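Local structure of cystathionine beta-lyase family protein, YNBB B.subtilis ortholog (Clostridium acetobutylicum, 3HVY) at residues D77-V82 with G285-L290; P96-G101 with I105-F110. The protein is probably a pyridoxal-phosphate-dependent carbon-sulfur lyase of the cystathionine beta-lyase and methionine gamma-lyase kind, with a putative role in aluminium resistance. All coordinates share one frame; numbering follows the deposited sequence.

Interaction 1 (D77-V82 with G285-L290)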
ATOM      1  N   ASP D  77       4.378   6.897 -16.670  1.00 30.16           N
ATOM      2  CA  ASP D  77       4.845   7.483 -17.928  1.00 30.40           C
ATOM      3  C   ASP D  77       4.744   8.993 -17.930  1.00 28.48           C
ATOM      4  O   ASP D  77       5.589   9.670 -18.488  1.00 29.62           O
ATOM      5  CB  ASP D  77       4.093   6.868 -19.110  1.00 32.28           C
ATOM      6  CG  ASP D  77       4.408   5.377 -19.268  1.00 38.25           C
ATOM      7  OD1 ASP D  77       5.473   4.895 -18.769  1.00 36.96           O
ATOM      8  OD2 ASP D  77       3.569   4.701 -19.847  1.00 39.84           O
ATOM      9  N   SER D  78       3.736   9.536 -17.280  1.00 29.16           N
ATOM     10  CA  SER D  78       3.619  10.979 -17.203  1.00 29.28           C
ATOM     11  C   SER D  78       4.608  11.574 -16.211  1.00 30.82           C
ATOM     12  O   SER D  78       5.048  12.747 -16.378  1.00 32.40           O
ATOM     13  CB  SER D  78       2.190  11.366 -16.804  1.00 29.33           C
ATOM     14  OG  SER D  78       1.255  11.145 -17.856  1.00 33.17           O
ATOM     15  N   LEU D  79       4.957  10.828 -15.164  1.00 30.53           N
ATOM     16  CA  LEU D  79       5.978  11.366 -14.215  1.00 31.24           C
ATOM     17  C   LEU D  79       7.294  11.494 -14.948  1.00 31.27           C
ATOM     18  O   LEU D  79       7.996  12.480 -14.797  1.00 29.01           O
ATOM     19  CB  LEU D  79       6.138  10.565 -12.952  1.00 29.52           C
ATOM     20  CG  LEU D  79       7.080  11.145 -11.876  1.00 30.24           C
ATOM     21  CD1 LEU D  79       6.583  12.492 -11.400  1.00 30.10           C
ATOM     22  CD2 LEU D  79       7.129  10.179 -10.712  1.00 32.17           C
ATOM     23  N   ASP D  80       7.655  10.488 -15.724  1.00 32.89           N
ATOM     24  CA  ASP D  80       8.834  10.635 -16.593  1.00 29.82           C
ATOM     25  C   ASP D  80       8.781  11.906 -17.462  1.00 31.21           C
ATOM     26  O   ASP D  80       9.784  12.589 -17.612  1.00 30.88           O
ATOM     27  CB  ASP D  80       8.969   9.442 -17.511  1.00 33.89           C
ATOM     28  CG  ASP D  80       9.296   8.144 -16.773  1.00 34.38           C
ATOM     29  OD1 ASP D  80       9.606   8.193 -15.577  1.00 33.83           O
ATOM     30  OD2 ASP D  80       9.199   7.042 -17.405  1.00 29.88           O
ATOM     31  N   ARG D  81       7.622  12.213 -18.073  1.00 32.68           N
ATOM     32  CA  ARG D  81       7.523  13.420 -18.894  1.00 31.41           C
ATOM     33  C   ARG D  81       7.663  14.689 -18.052  1.00 33.31           C
ATOM     34  O   ARG D  81       8.317  15.652 -18.463  1.00 29.72           O
ATOM     35  CB  ARG D  81       6.233  13.437 -19.678  1.00 32.55           C
ATOM     36  CG  ARG D  81       6.257  12.435 -20.815  1.00 37.49           C
ATOM     37  CD  ARG D  81       5.076  12.624 -21.771  1.00 42.26           C
ATOM     38  NE  ARG D  81       3.850  12.064 -21.211  1.00 48.02           N
ATOM     39  CZ  ARG D  81       3.507  10.770 -21.278  1.00 53.30           C
ATOM     40  NH1 ARG D  81       4.234   9.875 -21.935  1.00 51.51           N
ATOM     41  NH2 ARG D  81       2.388  10.367 -20.716  1.00 47.45           N
ATOM     42  N   VAL D  82       7.110  14.675 -16.839  1.00 31.83           N
ATOM     43  CA  VAL D  82       7.221  15.850 -15.944  1.00 28.18           C
ATOM     44  C   VAL D  82       8.704  16.112 -15.577  1.00 31.26           C
ATOM     45  O   VAL D  82       9.177  17.245 -15.675  1.00 28.39           O
ATOM     46  CB  VAL D  82       6.309  15.685 -14.688  1.00 31.40           C
ATOM     47  CG1 VAL D  82       6.646  16.728 -13.616  1.00 32.60           C
ATOM     48  CG2 VAL D  82       4.782  15.764 -15.129  1.00 27.42           C
ATOM     49  N   GLY D 285       1.595   1.264  -6.292  1.00 32.65           N
ATOM     50  CA  GLY D 285       0.772   2.323  -5.721  1.00 36.25           C
ATOM     51  C   GLY D 285       1.549   3.544  -5.210  1.00 36.15           C
ATOM     52  O   GLY D 285       0.986   4.383  -4.525  1.00 36.55           O
ATOM     53  N   VAL D 286       2.833   3.674  -5.539  1.00 37.18           N
ATOM     54  CA  VAL D 286       3.610   4.820  -5.058  1.00 36.02           C
ATOM     55  C   VAL D 286       3.425   6.141  -5.825  1.00 34.08           C
ATOM     56  O   VAL D 286       3.982   7.164  -5.423  1.00 31.64           O
ATOM     57  CB  VAL D 286       5.127   4.495  -4.949  1.00 37.29           C
ATOM     58  CG1 VAL D 286       5.304   3.220  -4.177  1.00 38.75           C
ATOM     59  CG2 VAL D 286       5.840   4.444  -6.349  1.00 35.06           C
HETATM   60  N   MSE D 287       2.653   6.153  -6.905  1.00 33.75           N
HETATM   61  CA  MSE D 287       2.697   7.321  -7.794  1.00 33.08           C
HETATM   62  C   MSE D 287       2.246   8.619  -7.099  1.00 33.52           C
HETATM   63  O   MSE D 287       2.917   9.650  -7.230  1.00 33.64           O
HETATM   64  CB  MSE D 287       1.929   7.079  -9.106  1.00 32.62           C
HETATM   65  CG  MSE D 287       2.467   5.941  -9.989  1.00 34.29           C
HETATM   66 SE   MSE D 287       4.406   6.030 -10.350  0.75 40.13          SE
HETATM   67  CE  MSE D 287       4.396   7.841 -10.931  1.00 27.68           C
ATOM     68  N   ARG D 288       1.140   8.616  -6.347  1.00 33.11           N
ATOM     69  CA  ARG D 288       0.726   9.866  -5.690  1.00 33.78           C
ATOM     70  C   ARG D 288       1.894  10.444  -4.850  1.00 36.20           C
ATOM     71  O   ARG D 288       2.200  11.601  -4.913  1.00 33.83           O
ATOM     72  CB  ARG D 288      -0.518   9.630  -4.828  1.00 34.42           C
ATOM     73  CG  ARG D 288      -1.060  10.850  -4.148  1.00 37.49           C
ATOM     74  CD  ARG D 288      -2.271  10.559  -3.231  1.00 36.00           C
ATOM     75  NE  ARG D 288      -3.461  10.236  -4.030  1.00 38.42           N
ATOM     76  CZ  ARG D 288      -3.983   9.016  -4.158  1.00 41.30           C
ATOM     77  NH1 ARG D 288      -3.477   7.982  -3.502  1.00 50.91           N
ATOM     78  NH2 ARG D 288      -5.037   8.821  -4.917  1.00 36.11           N
ATOM     79  N   SER D 289       2.578   9.598  -4.088  1.00 37.28           N
ATOM     80  CA  SER D 289       3.623  10.073  -3.211  1.00 34.58           C
ATOM     81  C   SER D 289       4.797  10.637  -4.003  1.00 34.87           C
ATOM     82  O   SER D 289       5.422  11.607  -3.554  1.00 31.87           O
ATOM     83  CB  SER D 289       4.045   8.963  -2.249  1.00 36.79           C
ATOM     84  OG  SER D 289       4.862   7.995  -2.920  1.00 48.22           O
ATOM     85  N   LEU D 290       5.091  10.071  -5.177  1.00 31.87           N
ATOM     86  CA  LEU D 290       6.214  10.568  -5.987  1.00 32.32           C
ATOM     87  C   LEU D 290       5.879  11.923  -6.597  1.00 31.47           C
ATOM     88  O   LEU D 290       6.728  12.808  -6.620  1.00 34.56           O
ATOM     89  CB  LEU D 290       6.622   9.574  -7.096  1.00 31.42           C
ATOM     90  CG  LEU D 290       7.169   8.212  -6.641  1.00 34.52           C
ATOM     91  CD1 LEU D 290       7.579   7.313  -7.835  1.00 37.07           C
ATOM     92  CD2 LEU D 290       8.334   8.483  -5.622  1.00 29.26           C
TER

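Interaction 2 (P96-G101 with I105-F110)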
ATOM      1  N   PRO D  96      10.403   3.480  -8.740  1.00 31.48           N
ATOM      2  CA  PRO D  96      10.596   3.055  -7.335  1.00 31.73           C
ATOM      3  C   PRO D  96      11.516   1.813  -7.279  1.00 32.28           C
ATOM      4  O   PRO D  96      12.057   1.440  -6.232  1.00 33.09           O
ATOM      5  CB  PRO D  96       9.170   2.673  -6.906  1.00 32.33           C
ATOM      6  CG  PRO D  96       8.562   2.151  -8.191  1.00 34.22           C
ATOM      7  CD  PRO D  96       9.078   3.106  -9.244  1.00 33.98           C
ATOM      8  N   HIS D  97      11.710   1.184  -8.425  1.00 31.48           N
ATOM      9  CA  HIS D  97      12.517  -0.027  -8.502  1.00 31.33           C
ATOM     10  C   HIS D  97      13.995   0.177  -8.213  1.00 34.24           C
ATOM     11  O   HIS D  97      14.720  -0.812  -7.958  1.00 35.27           O
ATOM     12  CB  HIS D  97      12.359  -0.695  -9.868  1.00 32.15           C
ATOM     13  CG  HIS D  97      10.928  -0.903 -10.278  1.00 33.17           C
ATOM     14  ND1 HIS D  97      10.365  -2.154 -10.427  1.00 36.37           N
ATOM     15  CD2 HIS D  97       9.942  -0.007 -10.564  1.00 36.90           C
ATOM     16  CE1 HIS D  97       9.088  -2.016 -10.763  1.00 36.34           C
ATOM     17  NE2 HIS D  97       8.809  -0.727 -10.864  1.00 40.20           N
ATOM     18  N   PHE D  98      14.507   1.396  -8.345  1.00 31.92           N
ATOM     19  CA  PHE D  98      15.911   1.607  -8.008  1.00 30.43           C
ATOM     20  C   PHE D  98      16.033   1.484  -6.479  1.00 29.96           C
ATOM     21  O   PHE D  98      15.263   2.089  -5.733  1.00 31.84           O
ATOM     22  CB  PHE D  98      16.410   2.962  -8.420  1.00 29.97           C
ATOM     23  CG  PHE D  98      16.532   3.190  -9.913  1.00 27.51           C
ATOM     24  CD1 PHE D  98      17.564   2.643 -10.642  1.00 28.94           C
ATOM     25  CD2 PHE D  98      15.623   4.024 -10.560  1.00 30.76           C
ATOM     26  CE1 PHE D  98      17.699   2.913 -11.958  1.00 32.06           C
ATOM     27  CE2 PHE D  98      15.763   4.297 -11.912  1.00 31.25           C
ATOM     28  CZ  PHE D  98      16.766   3.755 -12.589  1.00 24.79           C
ATOM     29  N   VAL D  99      17.011   0.713  -6.024  1.00 33.02           N
ATOM     30  CA  VAL D  99      17.138   0.405  -4.616  1.00 32.01           C
ATOM     31  C   VAL D  99      17.839   1.505  -3.843  1.00 34.02           C
ATOM     32  O   VAL D  99      17.697   1.562  -2.618  1.00 30.11           O
ATOM     33  CB  VAL D  99      17.832  -0.983  -4.377  1.00 33.76           C
ATOM     34  CG1 VAL D  99      17.014  -2.094  -5.005  1.00 32.24           C
ATOM     35  CG2 VAL D  99      19.316  -1.061  -4.841  1.00 26.75           C
ATOM     36  N   ASN D 100      18.617   2.335  -4.563  1.00 33.66           N
ATOM     37  CA  ASN D 100      19.305   3.507  -4.023  1.00 35.73           C
ATOM     38  C   ASN D 100      19.845   4.334  -5.207  1.00 36.44           C
ATOM     39  O   ASN D 100      19.633   3.995  -6.376  1.00 33.70           O
ATOM     40  CB  ASN D 100      20.410   3.110  -3.023  1.00 39.23           C
ATOM     41  CG  ASN D 100      21.485   2.237  -3.640  1.00 43.47           C
ATOM     42  OD1 ASN D 100      21.670   2.251  -4.857  1.00 36.61           O
ATOM     43  ND2 ASN D 100      22.178   1.437  -2.804  1.00 35.65           N
ATOM     44  N   GLY D 101      20.524   5.430  -4.921  1.00 36.48           N
ATOM     45  CA  GLY D 101      20.967   6.320  -6.001  1.00 35.02           C
ATOM     46  C   GLY D 101      22.156   5.705  -6.706  1.00 27.68           C
ATOM     47  O   GLY D 101      22.331   5.941  -7.880  1.00 31.82           O
ATOM     48  N   ILE D 105      22.820   5.537 -10.738  1.00 32.43           N
ATOM     49  CA  ILE D 105      24.089   5.987 -11.294  1.00 30.88           C
ATOM     50  C   ILE D 105      24.755   4.847 -12.048  1.00 31.49           C
ATOM     51  O   ILE D 105      25.089   4.982 -13.223  1.00 30.79           O
ATOM     52  CB  ILE D 105      25.028   6.585 -10.203  1.00 31.40           C
ATOM     53  CG1 ILE D 105      24.454   7.926  -9.675  1.00 33.06           C
ATOM     54  CG2 ILE D 105      26.473   6.791 -10.762  1.00 27.82           C
ATOM     55  CD1 ILE D 105      24.975   8.295  -8.350  1.00 36.88           C
ATOM     56  N   GLY D 106      24.876   3.704 -11.395  1.00 31.77           N
ATOM     57  CA  GLY D 106      25.397   2.497 -12.037  1.00 31.50           C
ATOM     58  C   GLY D 106      24.693   2.087 -13.322  1.00 33.18           C
ATOM     59  O   GLY D 106      25.354   1.708 -14.284  1.00 31.00           O
ATOM     60  N   ALA D 107      23.363   2.146 -13.342  1.00 31.33           N
ATOM     61  CA  ALA D 107      22.592   1.767 -14.509  1.00 28.69           C
ATOM     62  C   ALA D 107      22.903   2.743 -15.673  1.00 30.69           C
ATOM     63  O   ALA D 107      22.968   2.344 -16.839  1.00 30.28           O
ATOM     64  CB  ALA D 107      21.099   1.762 -14.178  1.00 27.70           C
ATOM     65  N   ALA D 108      23.056   4.030 -15.355  1.00 33.16           N
ATOM     66  CA  ALA D 108      23.381   5.041 -16.362  1.00 33.22           C
ATOM     67  C   ALA D 108      24.756   4.749 -16.976  1.00 29.91           C
ATOM     68  O   ALA D 108      24.921   4.865 -18.179  1.00 30.47           O
ATOM     69  CB  ALA D 108      23.322   6.447 -15.794  1.00 29.51           C
ATOM     70  N   LEU D 109      25.715   4.294 -16.158  1.00 31.16           N
ATOM     71  CA  LEU D 109      27.031   3.953 -16.640  1.00 32.51           C
ATOM     72  C   LEU D 109      27.048   2.648 -17.436  1.00 32.44           C
ATOM     73  O   LEU D 109      27.456   2.648 -18.598  1.00 33.31           O
ATOM     74  CB  LEU D 109      28.034   3.905 -15.488  1.00 32.75           C
ATOM     75  CG  LEU D 109      28.190   5.240 -14.715  1.00 30.10           C
ATOM     76  CD1 LEU D 109      28.966   5.020 -13.381  1.00 28.04           C
ATOM     77  CD2 LEU D 109      28.834   6.268 -15.642  1.00 30.04           C
ATOM     78  N   PHE D 110      26.579   1.553 -16.831  1.00 30.21           N
ATOM     79  CA  PHE D 110      26.553   0.266 -17.508  1.00 27.68           C
ATOM     80  C   PHE D 110      25.848   0.370 -18.836  1.00 28.23           C
ATOM     81  O   PHE D 110      26.346  -0.082 -19.844  1.00 30.78           O
ATOM     82  CB  PHE D 110      25.896  -0.827 -16.673  1.00 28.37           C
ATOM     83  CG  PHE D 110      26.842  -1.562 -15.792  1.00 32.53           C
ATOM     84  CD1 PHE D 110      27.653  -2.551 -16.310  1.00 34.15           C
ATOM     85  CD2 PHE D 110      26.919  -1.275 -14.435  1.00 35.25           C
ATOM     86  CE1 PHE D 110      28.574  -3.244 -15.498  1.00 34.49           C
ATOM     87  CE2 PHE D 110      27.861  -1.959 -13.617  1.00 38.39           C
ATOM     88  CZ  PHE D 110      28.667  -2.946 -14.162  1.00 32.66           C
TER

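Interaction 1 (D77-V82 with G285-L290)
Leu79 reaches from helix 74-87 into the angle between Met287 and Leu290 on the first turn of helix 287-317, and its CD2 methyl touches both. CD2 stands 3.6 Å from CE of Met287, a selenomethionine, and 3.7 Å from CB of Leu290. The same CE methyl also lies 3.8 Å from Leu79 CB, so the end of the longer chain rests along the side of the leucine and not merely against its tip. The fit follows from the shape of both chains. Leu79 holds CG anti to its backbone N (chi1 -174°), which carries the branch toward the 287-290 turn; Met287, whose CB does not face the other helix, folds back through chi2 and chi3, both -51°, and so brings its terminal methyl round to the leucine. Leu290 meets Leu79 nearly at a right angle, offering CB and, at the longer distance of 4.1 Å from Leu79 CD2, its CD1 methyl. The interface is small and wholly apolar, with the nearest CA atoms, those of Leu79 and Met287, 8.3 Å apart. Polar groups are dealt with elsewhere: Val286 O accepts both Leu290 N and Ser289 OG, the hydroxyl at 2.8 Å. On the other helix, Arg81 and Asp80 turn to salt bridges with Glu56 and Arg95. Tyr291 and Leu294 of helix 287-317 also touch Leu79, while Arg288, on the same turn as Met287, hydrogen-bonds Asn65 O of a second subunit through NH2. The example illustrates how sparse apolar contacts join distant parts of a chain: two helices about 200 residues apart meet through buried leucine and methionine side chains, a helix-helix packing within the pyridoxal-phosphate-dependent transferase fold expected of this family.

Interaction 2 (P96-G101 with I105-F110)
With chi1 at -69°, Phe98 directs its ring toward helix 101-111, while Ile105 sets CG1 beside its own backbone N (chi1 -69°), which brings CG1 alongside Gly101 O. The phenyl group presents an edge to Ala107: CE1 lies 4.2 Å from Ala107 CB, which sits near the ring plane. At the helix start, Ile105 N donates to Gly101 O over 2.9 Å in a nearly straight bond (N-H...O 164°), the first-turn i to i+4 link. Ile105 CG1 comes within 3.4 Å of that same Gly101 O, so the acceptor oxygen has aliphatic carbon beside it as well as the N-H. Asn100 occupies the N-cap, its OD1 accepting from His103 N, and Gly101 N hydrogen-bonds OP2 of the cofactor-modified lysine at position 244. The helix start therefore forms part of the phosphate-binding site of pyridoxal phosphate, where the helix dipole would probably favour the anion. Phe98 and Ala107 both touch Ile257 of strand 255-259 and Val271 of helix 261-271; Ile105 packs on Phe216 and Asp218 of strand 214-218, so the helix rests against the seven-stranded mixed sheet.

Both contacts are buried, yet they illustrate different ways of building a fold. Interaction 1 is long-range and purely apolar, joining two helices from distant parts of the chain; interaction 2 is local, packs a loop residue on the following helix and includes a hydrogen bond of that helix's first turn, whose Gly101 N meets the cofactor phosphate. The centre of interaction 1 is about 20 Å from the centre of the chain, that of interaction 2 about 14 Å. No helix or strand is shared between them. Interaction 2 is nested inside the chain loop that interaction 1 closes. Their centres are about 17 Å apart, but the segments touch where Val286 CG2 packs 3.8 Å from Pro96 CB.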